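Local structure of exported protein (Bacteroides fragilis, 4I17) at residues A[150-155]-A[207-212]; A[157-162]-A[200-205]; A[111-116]-A[144-149]; A[119-124]-A[138-143]. The protein is of unknown function but is built of tetratricopeptide (TPR) repeats, and so probably serves as a helical scaffold for binding other proteins or peptides. All blocks are in the same frame, centred on the assembly; numbering follows the deposited sequence.

Contact 1 of 4, residues A[150-155]-A[207-212]; sequences KWKTDA and VTLSPN. With SO4 (sulfate ion), chain B.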
# COMPACT_ATOMS: atom_id res chain seq x y z
N LYS A 150 14.25 2.92 -2.48
CA LYS A 150 13.90 2.10 -3.65
C LYS A 150 12.43 2.24 -4.00
O LYS A 150 12.08 2.45 -5.17
CB LYS A 150 14.25 0.61 -3.41
CG LYS A 150 15.74 0.32 -3.15
CD LYS A 150 16.65 0.68 -4.32
CE LYS A 150 18.11 0.78 -3.92
NZ LYS A 150 18.94 1.31 -5.03
N TRP A 151 11.55 2.13 -3.00
CA TRP A 151 10.12 2.24 -3.24
C TRP A 151 9.74 3.65 -3.57
O TRP A 151 8.83 3.86 -4.38
CB TRP A 151 9.35 1.73 -2.04
CG TRP A 151 9.40 0.23 -1.99
CD1 TRP A 151 10.37 -0.53 -1.40
CD2 TRP A 151 8.53 -0.68 -2.66
NE1 TRP A 151 10.13 -1.87 -1.64
CE2 TRP A 151 8.99 -1.99 -2.40
CE3 TRP A 151 7.42 -0.51 -3.51
CZ2 TRP A 151 8.37 -3.12 -2.92
CZ3 TRP A 151 6.75 -1.65 -3.95
CH2 TRP A 151 7.24 -2.93 -3.67
N LYS A 152 10.44 4.63 -2.99
CA LYS A 152 10.19 6.03 -3.33
C LYS A 152 10.54 6.24 -4.80
O LYS A 152 9.83 6.95 -5.51
CB LYS A 152 11.05 6.96 -2.48
CG LYS A 152 10.50 7.31 -1.11
CD LYS A 152 11.29 8.54 -0.61
CE LYS A 152 11.30 8.73 0.88
NZ LYS A 152 9.99 9.25 1.37
N THR A 153 11.66 5.65 -5.23
CA THR A 153 12.11 5.80 -6.62
C THR A 153 11.04 5.31 -7.58
O THR A 153 10.79 5.97 -8.56
CB THR A 153 13.40 5.01 -6.86
OG1 THR A 153 14.42 5.55 -6.03
CG2 THR A 153 13.84 5.03 -8.32
N ASP A 154 10.43 4.13 -7.35
CA ASP A 154 9.45 3.74 -8.38
C ASP A 154 8.09 4.51 -8.29
O ASP A 154 7.42 4.65 -9.32
CB ASP A 154 9.30 2.24 -8.39
CG ASP A 154 10.59 1.64 -8.97
OD1 ASP A 154 10.73 1.60 -10.22
OD2 ASP A 154 11.52 1.32 -8.17
N ALA A 155 7.77 5.14 -7.14
CA ALA A 155 6.58 6.01 -7.10
C ALA A 155 6.90 7.30 -7.90
O ALA A 155 6.06 7.79 -8.65
CB ALA A 155 6.22 6.33 -5.66
N VAL A 207 16.14 9.76 -10.13
CA VAL A 207 17.55 9.57 -10.53
C VAL A 207 18.46 9.82 -9.30
O VAL A 207 19.40 9.06 -9.05
CB VAL A 207 17.91 10.50 -11.72
CG1 VAL A 207 19.42 10.54 -11.96
CG2 VAL A 207 17.17 10.08 -13.00
N THR A 208 18.18 10.89 -8.53
CA THR A 208 18.98 11.23 -7.34
C THR A 208 18.95 10.07 -6.33
O THR A 208 20.00 9.68 -5.81
CB THR A 208 18.49 12.55 -6.75
OG1 THR A 208 18.82 13.57 -7.69
CG2 THR A 208 19.08 12.85 -5.38
N LEU A 209 17.77 9.50 -6.09
CA LEU A 209 17.69 8.39 -5.12
C LEU A 209 18.29 7.09 -5.64
O LEU A 209 18.83 6.32 -4.84
CB LEU A 209 16.22 8.13 -4.77
CG LEU A 209 15.48 9.26 -4.06
CD1 LEU A 209 14.01 8.91 -3.92
CD2 LEU A 209 16.06 9.55 -2.66
N SER A 210 18.17 6.82 -6.96
CA SER A 210 18.63 5.56 -7.56
C SER A 210 19.44 5.82 -8.81
O SER A 210 18.96 5.59 -9.93
CB SER A 210 17.45 4.66 -7.87
OG SER A 210 16.73 4.26 -6.71
N PRO A 211 20.69 6.30 -8.65
CA PRO A 211 21.52 6.59 -9.84
C PRO A 211 21.83 5.34 -10.67
O PRO A 211 22.15 5.48 -11.84
CB PRO A 211 22.80 7.22 -9.26
CG PRO A 211 22.59 7.39 -7.83
CD PRO A 211 21.38 6.64 -7.39
N ASN A 212 21.66 4.13 -10.12
CA ASN A 212 21.91 2.88 -10.88
C ASN A 212 20.79 2.57 -11.87
O ASN A 212 20.95 1.68 -12.71
CB ASN A 212 22.02 1.70 -9.91
CG ASN A 212 20.78 1.58 -9.05
OD1 ASN A 212 20.43 2.48 -8.27
ND2 ASN A 212 20.06 0.50 -9.23
S SO4 B . 17.24 -1.68 -7.64
O1 SO4 B . 15.85 -1.29 -7.80
O2 SO4 B . 17.34 -2.71 -6.61
O3 SO4 B . 17.78 -2.21 -8.89
O4 SO4 B . 18.01 -0.51 -7.23
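T153 and S210 meet hydroxyl to hydroxyl, T153 OG1 lying 2.7 Å from S210 OG, at the point where helix 182-209 has just ended. T153 turns its CB toward the other segment with OG1 beside its own backbone N (chi1 -63°). That rotation also brings OG1 to the K149 carbonyl one turn back, to which it is hydrogen-bonded, and lays its methyl CG2 3.7 Å from S210 CB. L209 runs alongside T153, the two side chains pointing contrary ways: its CB comes 3.4 Å from T153 OG1, while its CD1 reaches on to K152 CB at 3.8 Å. K152 gives the contact only this root, since its chain runs off to the carbonyls of T144 and V146. At the solvent edge K150 and N212 cross at a slant and share a sulfate, probably from the crystallisation liquor. K150 NZ and N212 ND2 each donate to its O4, both at 3.0 Å, so a single anion oxygen bridges helix and loop. Farther out, R213 forms a salt bridge with D154, and I216 touches T153. The start of helix 149-174 thus meets the end of helix 182-209, as at the open end of an antiparallel helical hairpin in an alpha-solenoid.

Contact 2 of 4, residues A[157-162]-A[200-205]; sequences YSLGVL and VDYLGE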
# COMPACT_ATOMS: atom_id res chain seq x y z
N TYR A 157 9.24 7.58 -10.32
CA TYR A 157 9.35 7.21 -11.73
C TYR A 157 7.92 7.08 -12.36
O TYR A 157 7.70 7.56 -13.49
CB TYR A 157 10.11 5.88 -11.77
CG TYR A 157 10.51 5.28 -13.11
CD1 TYR A 157 10.44 6.02 -14.29
CD2 TYR A 157 11.04 3.99 -13.18
CE1 TYR A 157 10.81 5.46 -15.51
CE2 TYR A 157 11.41 3.43 -14.39
CZ TYR A 157 11.32 4.18 -15.55
OH TYR A 157 11.74 3.60 -16.71
N SER A 158 6.95 6.50 -11.61
CA SER A 158 5.56 6.38 -12.09
C SER A 158 4.96 7.78 -12.29
O SER A 158 4.30 8.00 -13.29
CB SER A 158 4.73 5.61 -11.06
OG SER A 158 5.15 4.25 -11.01
N LEU A 159 5.28 8.75 -11.39
CA LEU A 159 4.81 10.14 -11.53
C LEU A 159 5.44 10.79 -12.75
O LEU A 159 4.76 11.53 -13.47
CB LEU A 159 5.14 10.93 -10.26
CG LEU A 159 4.17 10.61 -9.10
CD1 LEU A 159 4.82 10.91 -7.75
CD2 LEU A 159 2.85 11.39 -9.27
N GLY A 160 6.71 10.53 -12.98
CA GLY A 160 7.40 11.06 -14.17
C GLY A 160 6.77 10.57 -15.45
O GLY A 160 6.50 11.36 -16.37
N VAL A 161 6.48 9.25 -15.53
CA VAL A 161 5.84 8.69 -16.73
C VAL A 161 4.42 9.26 -16.90
O VAL A 161 3.98 9.55 -18.04
CB VAL A 161 5.82 7.15 -16.66
CG1 VAL A 161 4.95 6.56 -17.78
CG2 VAL A 161 7.24 6.57 -16.71
N LEU A 162 3.67 9.33 -15.79
CA LEU A 162 2.28 9.86 -15.82
C LEU A 162 2.28 11.25 -16.48
O LEU A 162 1.47 11.52 -17.39
CB LEU A 162 1.76 9.96 -14.37
CG LEU A 162 0.42 10.70 -14.16
CD1 LEU A 162 -0.76 9.84 -14.66
CD2 LEU A 162 0.20 10.97 -12.66
N VAL A 200 10.01 16.23 -15.51
CA VAL A 200 11.46 16.37 -15.38
C VAL A 200 11.86 16.39 -13.90
O VAL A 200 12.88 15.78 -13.51
CB VAL A 200 11.98 17.64 -16.12
CG1 VAL A 200 13.46 17.90 -15.83
CG2 VAL A 200 11.75 17.53 -17.61
N ASP A 201 11.07 17.08 -13.09
CA ASP A 201 11.35 17.22 -11.65
C ASP A 201 11.15 15.90 -10.92
O ASP A 201 12.02 15.52 -10.15
CB ASP A 201 10.50 18.33 -11.03
CG ASP A 201 10.95 19.73 -11.43
OD1 ASP A 201 12.07 19.86 -12.01
OD2 ASP A 201 10.22 20.69 -11.13
N TYR A 202 10.03 15.17 -11.18
CA TYR A 202 9.84 13.87 -10.51
C TYR A 202 10.92 12.87 -10.93
O TYR A 202 11.42 12.11 -10.12
CB TYR A 202 8.48 13.29 -10.90
CG TYR A 202 7.30 13.94 -10.21
CD1 TYR A 202 7.26 14.07 -8.82
CD2 TYR A 202 6.18 14.33 -10.94
CE1 TYR A 202 6.14 14.60 -8.17
CE2 TYR A 202 5.06 14.86 -10.30
CZ TYR A 202 5.05 15.00 -8.92
OH TYR A 202 3.94 15.53 -8.31
N LEU A 203 11.25 12.87 -12.20
CA LEU A 203 12.27 11.93 -12.70
C LEU A 203 13.63 12.29 -12.14
O LEU A 203 14.38 11.41 -11.75
CB LEU A 203 12.28 11.90 -14.23
CG LEU A 203 11.02 11.29 -14.89
CD1 LEU A 203 11.00 11.58 -16.37
CD2 LEU A 203 10.98 9.74 -14.67
N GLY A 204 13.92 13.58 -12.04
CA GLY A 204 15.17 14.05 -11.44
C GLY A 204 15.32 13.55 -10.01
O GLY A 204 16.40 13.10 -9.62
N GLU A 205 14.22 13.62 -9.24
CA GLU A 205 14.14 13.15 -7.86
C GLU A 205 14.45 11.65 -7.77
O GLU A 205 15.17 11.22 -6.87
CB GLU A 205 12.74 13.43 -7.31
CG GLU A 205 12.46 14.85 -6.86
CD GLU A 205 11.18 14.88 -6.05
OE1 GLU A 205 11.23 14.47 -4.86
OE2 GLU A 205 10.12 15.18 -6.62
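The axes of 157-162 and 200-205 run nearly antiparallel, 157° between their directions, and approach to 7.7 Å, with G160 and L203 as the closest CA pair at 5.2 Å. This is an antiparallel helical hairpin, probably continuing the stacked-helix architecture of the TPR protein, but with unusually long helices, 149-174 and 182-209. G160 makes the close approach possible: with no side chain in the way, its CA rests against L203 CG at 3.7 Å. L203 then extends alongside that backbone, and its CD2 reaches Y157 CD1 at 3.8 Å. Y157 CB starts away from the partner helix, and with CG anti to the backbone N (chi1 -174°) the ring flanks the end of the leucine, the two side chains crossing at a slant.

On the other flank of G160, L159 and Y202 make the second layer. Y202 lays one ring face beneath L159, whose CD1 also approaches Y202 CE1 at 3.9 Å. The phenol oxygen lies beyond this layer, hydrogen-bonded to E137 of helix 133-143, which ties the hairpin to the preceding helix. Helix 214-224 covers the Y157 and L203 flank through I216 and V223. The face contact itself is a CH-pi interaction: L159 CB sits 3.8 Å from the Y202 ring centroid, 17° off the ring normal.

Contact 3 of 4, residues A[111-116]-A[144-149]; sequences TIEKLY and TDVTSK. With SO4 (sulfate ion), chain D.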
# COMPACT_ATOMS: atom_id res chain seq x y z
N THR A 111 8.15 -5.29 5.38
CA THR A 111 6.92 -5.91 4.87
C THR A 111 5.73 -4.91 4.88
O THR A 111 5.04 -4.83 3.86
CB THR A 111 6.64 -7.25 5.56
OG1 THR A 111 7.80 -8.09 5.38
CG2 THR A 111 5.45 -7.97 4.95
N ILE A 112 5.51 -4.11 5.96
CA ILE A 112 4.41 -3.13 5.98
C ILE A 112 4.63 -2.07 4.88
O ILE A 112 3.68 -1.73 4.17
CB ILE A 112 4.19 -2.46 7.36
CG1 ILE A 112 3.80 -3.50 8.42
CG2 ILE A 112 3.09 -1.37 7.27
CD1 ILE A 112 3.79 -2.94 9.81
N GLU A 113 5.88 -1.55 4.72
CA GLU A 113 6.14 -0.56 3.67
C GLU A 113 5.85 -1.15 2.30
O GLU A 113 5.28 -0.42 1.49
CB GLU A 113 7.56 0.01 3.69
CG GLU A 113 7.81 1.00 4.81
CD GLU A 113 9.02 1.90 4.65
OE1 GLU A 113 9.82 1.71 3.70
OE2 GLU A 113 9.16 2.83 5.47
N LYS A 114 6.21 -2.44 2.05
CA LYS A 114 5.95 -3.06 0.75
C LYS A 114 4.46 -3.10 0.48
O LYS A 114 4.05 -2.67 -0.58
CB LYS A 114 6.56 -4.47 0.63
CG LYS A 114 8.07 -4.49 0.47
CD LYS A 114 8.59 -5.93 0.47
CE LYS A 114 10.08 -6.02 0.21
NZ LYS A 114 10.89 -5.51 1.35
N LEU A 115 3.64 -3.58 1.44
CA LEU A 115 2.19 -3.65 1.25
C LEU A 115 1.54 -2.28 1.02
O LEU A 115 0.66 -2.14 0.16
CB LEU A 115 1.54 -4.34 2.45
CG LEU A 115 2.04 -5.77 2.68
CD1 LEU A 115 1.63 -6.27 4.07
CD2 LEU A 115 1.58 -6.70 1.58
N TYR A 116 1.97 -1.30 1.80
CA TYR A 116 1.46 0.08 1.70
C TYR A 116 1.77 0.65 0.31
O TYR A 116 0.89 1.18 -0.37
CB TYR A 116 2.15 0.93 2.78
CG TYR A 116 1.71 2.38 2.82
CD1 TYR A 116 0.64 2.78 3.61
CD2 TYR A 116 2.38 3.35 2.07
CE1 TYR A 116 0.24 4.11 3.66
CE2 TYR A 116 1.95 4.68 2.08
CZ TYR A 116 0.91 5.06 2.91
OH TYR A 116 0.51 6.37 2.95
N THR A 144 5.01 7.58 -2.10
CA THR A 144 6.31 8.21 -1.79
C THR A 144 6.47 8.40 -0.26
O THR A 144 7.56 8.76 0.16
CB THR A 144 6.54 9.57 -2.53
OG1 THR A 144 5.70 10.58 -1.97
CG2 THR A 144 6.32 9.49 -4.03
N ASP A 145 5.40 8.14 0.56
CA ASP A 145 5.41 8.27 2.04
C ASP A 145 6.25 7.19 2.75
O ASP A 145 6.44 7.27 3.97
CB ASP A 145 3.99 8.22 2.64
CG ASP A 145 2.99 9.25 2.14
OD1 ASP A 145 3.43 10.30 1.60
OD2 ASP A 145 1.77 9.02 2.31
N VAL A 146 6.69 6.17 2.03
CA VAL A 146 7.52 5.11 2.58
C VAL A 146 8.94 5.68 2.80
O VAL A 146 9.33 6.63 2.11
CB VAL A 146 7.52 3.83 1.71
CG1 VAL A 146 6.14 3.18 1.66
CG2 VAL A 146 8.04 4.11 0.30
N THR A 147 9.70 5.11 3.73
CA THR A 147 11.05 5.60 4.02
C THR A 147 12.06 4.99 3.06
O THR A 147 13.13 5.57 2.87
CB THR A 147 11.45 5.30 5.49
OG1 THR A 147 11.57 3.90 5.67
CG2 THR A 147 10.47 5.87 6.49
N SER A 148 11.74 3.85 2.46
CA SER A 148 12.59 3.12 1.52
C SER A 148 12.89 3.98 0.30
O SER A 148 11.94 4.41 -0.37
CB SER A 148 11.89 1.84 1.08
OG SER A 148 12.53 1.28 -0.05
N LYS A 149 14.19 4.24 -0.00
CA LYS A 149 14.58 5.01 -1.20
C LYS A 149 14.18 4.26 -2.49
O LYS A 149 13.82 4.88 -3.48
CB LYS A 149 16.10 5.23 -1.20
CG LYS A 149 16.58 6.25 -0.17
CD LYS A 149 18.12 6.44 -0.21
CE LYS A 149 18.64 7.07 -1.50
NZ LYS A 149 20.12 7.04 -1.58
S SO4 D . 16.51 1.34 0.64
O1 SO4 D . 15.28 0.57 0.44
O2 SO4 D . 16.24 2.65 1.26
O3 SO4 D . 17.39 0.56 1.52
O4 SO4 D . 17.18 1.55 -0.63
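E113 reaches from helix 110-129 into the loop 144-149 and grips the backbone just ahead of helix 149-174, at the turn between successive helices of this TPR array. Its OE2 takes two bonds from T147. The OG1 hydroxyl donates at 2.6 Å on the syn side of OE2, close to the carboxylate plane, whereas T147 N reaches OE2 at 2.9 Å from well above that plane. The other oxygen, OE1, accepts S148 N at 3.1 Å on its syn side, along a somewhat bent path (143°). Three donors from two consecutive residues thus fix the rotation of a buried carboxylate and probably favour its ionised form.

The glutamate chain is extended beyond CG, which carries the acid across the gap at about a right angle to T147. V146 fills the space beside it: CG1 lies 3.7 Å from E113 O and also touches the ring of Y116. That ring, swung out with CG anti to the backbone N (chi1 -179°), brings its OH to 3.0 Å from D145 OD2.

In the next shell, W151 packs on V146, and I96 and T100 of helix 92-105 touch Y116. S148 is the N-cap of helix 149-174, its OG paired with W151 N. A sulfate, probably from the crystallisation liquor, sits at that helix start, where K149 N donates to its O2 at 2.9 Å.

Contact 4 of 4, residues A[119-124]-A[138-143]; sequences YYLKEG and ENYKHA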
# COMPACT_ATOMS: atom_id res chain seq x y z
N TYR A 119 -0.09 -1.11 -2.61
CA TYR A 119 -1.50 -0.70 -2.67
C TYR A 119 -1.66 0.60 -3.48
O TYR A 119 -2.51 0.69 -4.39
CB TYR A 119 -2.04 -0.50 -1.25
CG TYR A 119 -3.46 0.03 -1.27
CD1 TYR A 119 -4.54 -0.83 -1.39
CD2 TYR A 119 -3.71 1.40 -1.24
CE1 TYR A 119 -5.85 -0.34 -1.47
CE2 TYR A 119 -5.01 1.90 -1.31
CZ TYR A 119 -6.08 1.02 -1.40
OH TYR A 119 -7.36 1.49 -1.44
N TYR A 120 -0.87 1.62 -3.10
CA TYR A 120 -0.95 2.92 -3.74
C TYR A 120 -0.39 2.90 -5.17
O TYR A 120 -0.92 3.64 -6.01
CB TYR A 120 -0.27 3.99 -2.89
CG TYR A 120 -1.20 4.45 -1.78
CD1 TYR A 120 -2.44 5.03 -2.07
CD2 TYR A 120 -0.85 4.29 -0.43
CE1 TYR A 120 -3.29 5.47 -1.06
CE2 TYR A 120 -1.70 4.73 0.58
CZ TYR A 120 -2.92 5.31 0.26
OH TYR A 120 -3.78 5.74 1.25
N LEU A 121 0.64 2.08 -5.46
CA LEU A 121 1.13 2.01 -6.85
C LEU A 121 0.06 1.36 -7.77
O LEU A 121 -0.14 1.80 -8.89
CB LEU A 121 2.43 1.22 -6.92
CG LEU A 121 3.65 1.88 -6.23
CD1 LEU A 121 4.78 0.87 -6.07
CD2 LEU A 121 4.10 3.12 -6.95
N LYS A 122 -0.63 0.34 -7.25
CA LYS A 122 -1.70 -0.35 -7.99
C LYS A 122 -2.89 0.58 -8.20
O LYS A 122 -3.44 0.59 -9.29
CB LYS A 122 -2.14 -1.62 -7.25
N GLU A 123 -3.27 1.38 -7.17
CA GLU A 123 -4.34 2.38 -7.28
C GLU A 123 -3.97 3.43 -8.32
O GLU A 123 -4.79 3.76 -9.18
CB GLU A 123 -4.64 3.05 -5.93
CG GLU A 123 -5.39 2.17 -4.95
CD GLU A 123 -6.77 1.78 -5.45
OE1 GLU A 123 -7.63 2.68 -5.54
OE2 GLU A 123 -6.95 0.61 -5.84
N GLY A 124 -2.73 3.95 -8.24
CA GLY A 124 -2.26 4.95 -9.20
C GLY A 124 -2.33 4.42 -10.63
O GLY A 124 -2.76 5.14 -11.54
N GLU A 138 -2.36 11.66 -6.97
CA GLU A 138 -2.62 11.57 -5.53
C GLU A 138 -2.16 10.22 -4.96
O GLU A 138 -1.51 10.18 -3.91
CB GLU A 138 -4.12 11.76 -5.25
CG GLU A 138 -4.45 13.04 -4.50
CD GLU A 138 -4.23 13.02 -3.00
OE1 GLU A 138 -4.80 12.14 -2.32
OE2 GLU A 138 -3.52 13.92 -2.49
N ASN A 139 -2.47 9.11 -5.66
CA ASN A 139 -2.11 7.77 -5.22
C ASN A 139 -0.60 7.53 -5.32
O ASN A 139 0.00 7.06 -4.35
CB ASN A 139 -2.91 6.72 -6.01
CG ASN A 139 -4.31 6.64 -5.48
OD1 ASN A 139 -4.56 6.02 -4.45
ND2 ASN A 139 -5.22 7.38 -6.07
N TYR A 140 0.04 7.89 -6.45
CA TYR A 140 1.49 7.70 -6.51
C TYR A 140 2.20 8.56 -5.47
O TYR A 140 3.18 8.09 -4.91
CB TYR A 140 2.05 8.02 -7.89
CG TYR A 140 1.57 7.12 -9.01
CD1 TYR A 140 1.59 5.73 -8.88
CD2 TYR A 140 1.23 7.65 -10.26
CE1 TYR A 140 1.27 4.89 -9.94
CE2 TYR A 140 0.89 6.82 -11.33
CZ TYR A 140 0.91 5.45 -11.16
OH TYR A 140 0.62 4.61 -12.22
N LYS A 141 1.70 9.77 -5.16
CA LYS A 141 2.31 10.61 -4.11
C LYS A 141 2.26 9.93 -2.75
O LYS A 141 3.24 10.00 -1.99
CB LYS A 141 1.63 11.98 -4.03
CG LYS A 141 2.10 12.88 -5.16
CD LYS A 141 2.17 14.32 -4.70
CE LYS A 141 2.77 15.19 -5.76
NZ LYS A 141 3.77 16.16 -5.22
N HIS A 142 1.15 9.23 -2.45
CA HIS A 142 1.06 8.48 -1.19
C HIS A 142 2.08 7.37 -1.14
O HIS A 142 2.63 7.09 -0.07
CB HIS A 142 -0.33 7.89 -1.01
CG HIS A 142 -1.35 8.87 -0.52
ND1 HIS A 142 -1.35 9.32 0.80
CD2 HIS A 142 -2.43 9.39 -1.16
CE1 HIS A 142 -2.40 10.12 0.91
NE2 HIS A 142 -3.08 10.21 -0.25
N ALA A 143 2.40 6.74 -2.29
CA ALA A 143 3.41 5.67 -2.28
C ALA A 143 4.82 6.25 -2.00
O ALA A 143 5.71 5.49 -1.67
CB ALA A 143 3.41 4.90 -3.60
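Y120 of helix 110-129 packs against H142, N139 and A143, its ring held between H142 CB on one face and Y119 CD2 on the other. CG lies anti to the carbonyl carbon and beside the backbone N, turning the ring along helix 133-143. At the root, CB lies 3.9 Å from A143 CB and 3.4 Å from N139 O. H142 CB stands over the ring centre, 3.5 Å from the centroid and only 5° off the normal, a CH-pi contact. At the ring's edge, CD1 and then CE1 pass N139 OD1, which lies in the ring plane and 3.3 Å from CD1. Towards the tip, CE1 and CZ come under the imidazole of H142, whose ring forms an offset stack with the phenol ring (planes at 18°), and OH ends over one face of that imidazole.

N139 also sets its OD1 against E123 CB, while its ND2 is satisfied by K135 O. One turn farther along, G124 allows the backbones to close in, its CA placed over one face of the Y140 ring, 3.9 Å from the centroid. L121 CD2 touches both Y140 and A143. Segments 119-124 and 138-143 run nearly antiparallel, at 161°, their axes 7.7 Å apart at the closest, within a helical hairpin. Y119 and Y120 lean on I96 of helix 92-105 on one flank; on the other, L121, Y140 and A143 meet W151, S158, L159 and A155 of helix 149-174.

How the contacts relate
The four contacts cover two helix pairs and the loop between them. Contact 4 is nested inside the loop closed by contact 3, centres 11 Å apart, both using helix 110-129; contact 2 is nested likewise inside contact 1, at 10 Å, on helices 149-174 and 182-209. Helix 149-174 joins the two pairs: A155 CB packs 3.8 Å from A143 CB, linking contacts 1 and 4, and 3.6 Å from T144 CG2, linking contacts 1 and 3. Between contacts 2 and 4, L159 CG meets Y140 CB at 3.6 Å. No active site is known; the sulfates at contacts 1 and 3 both lie near the start of helix 149-174.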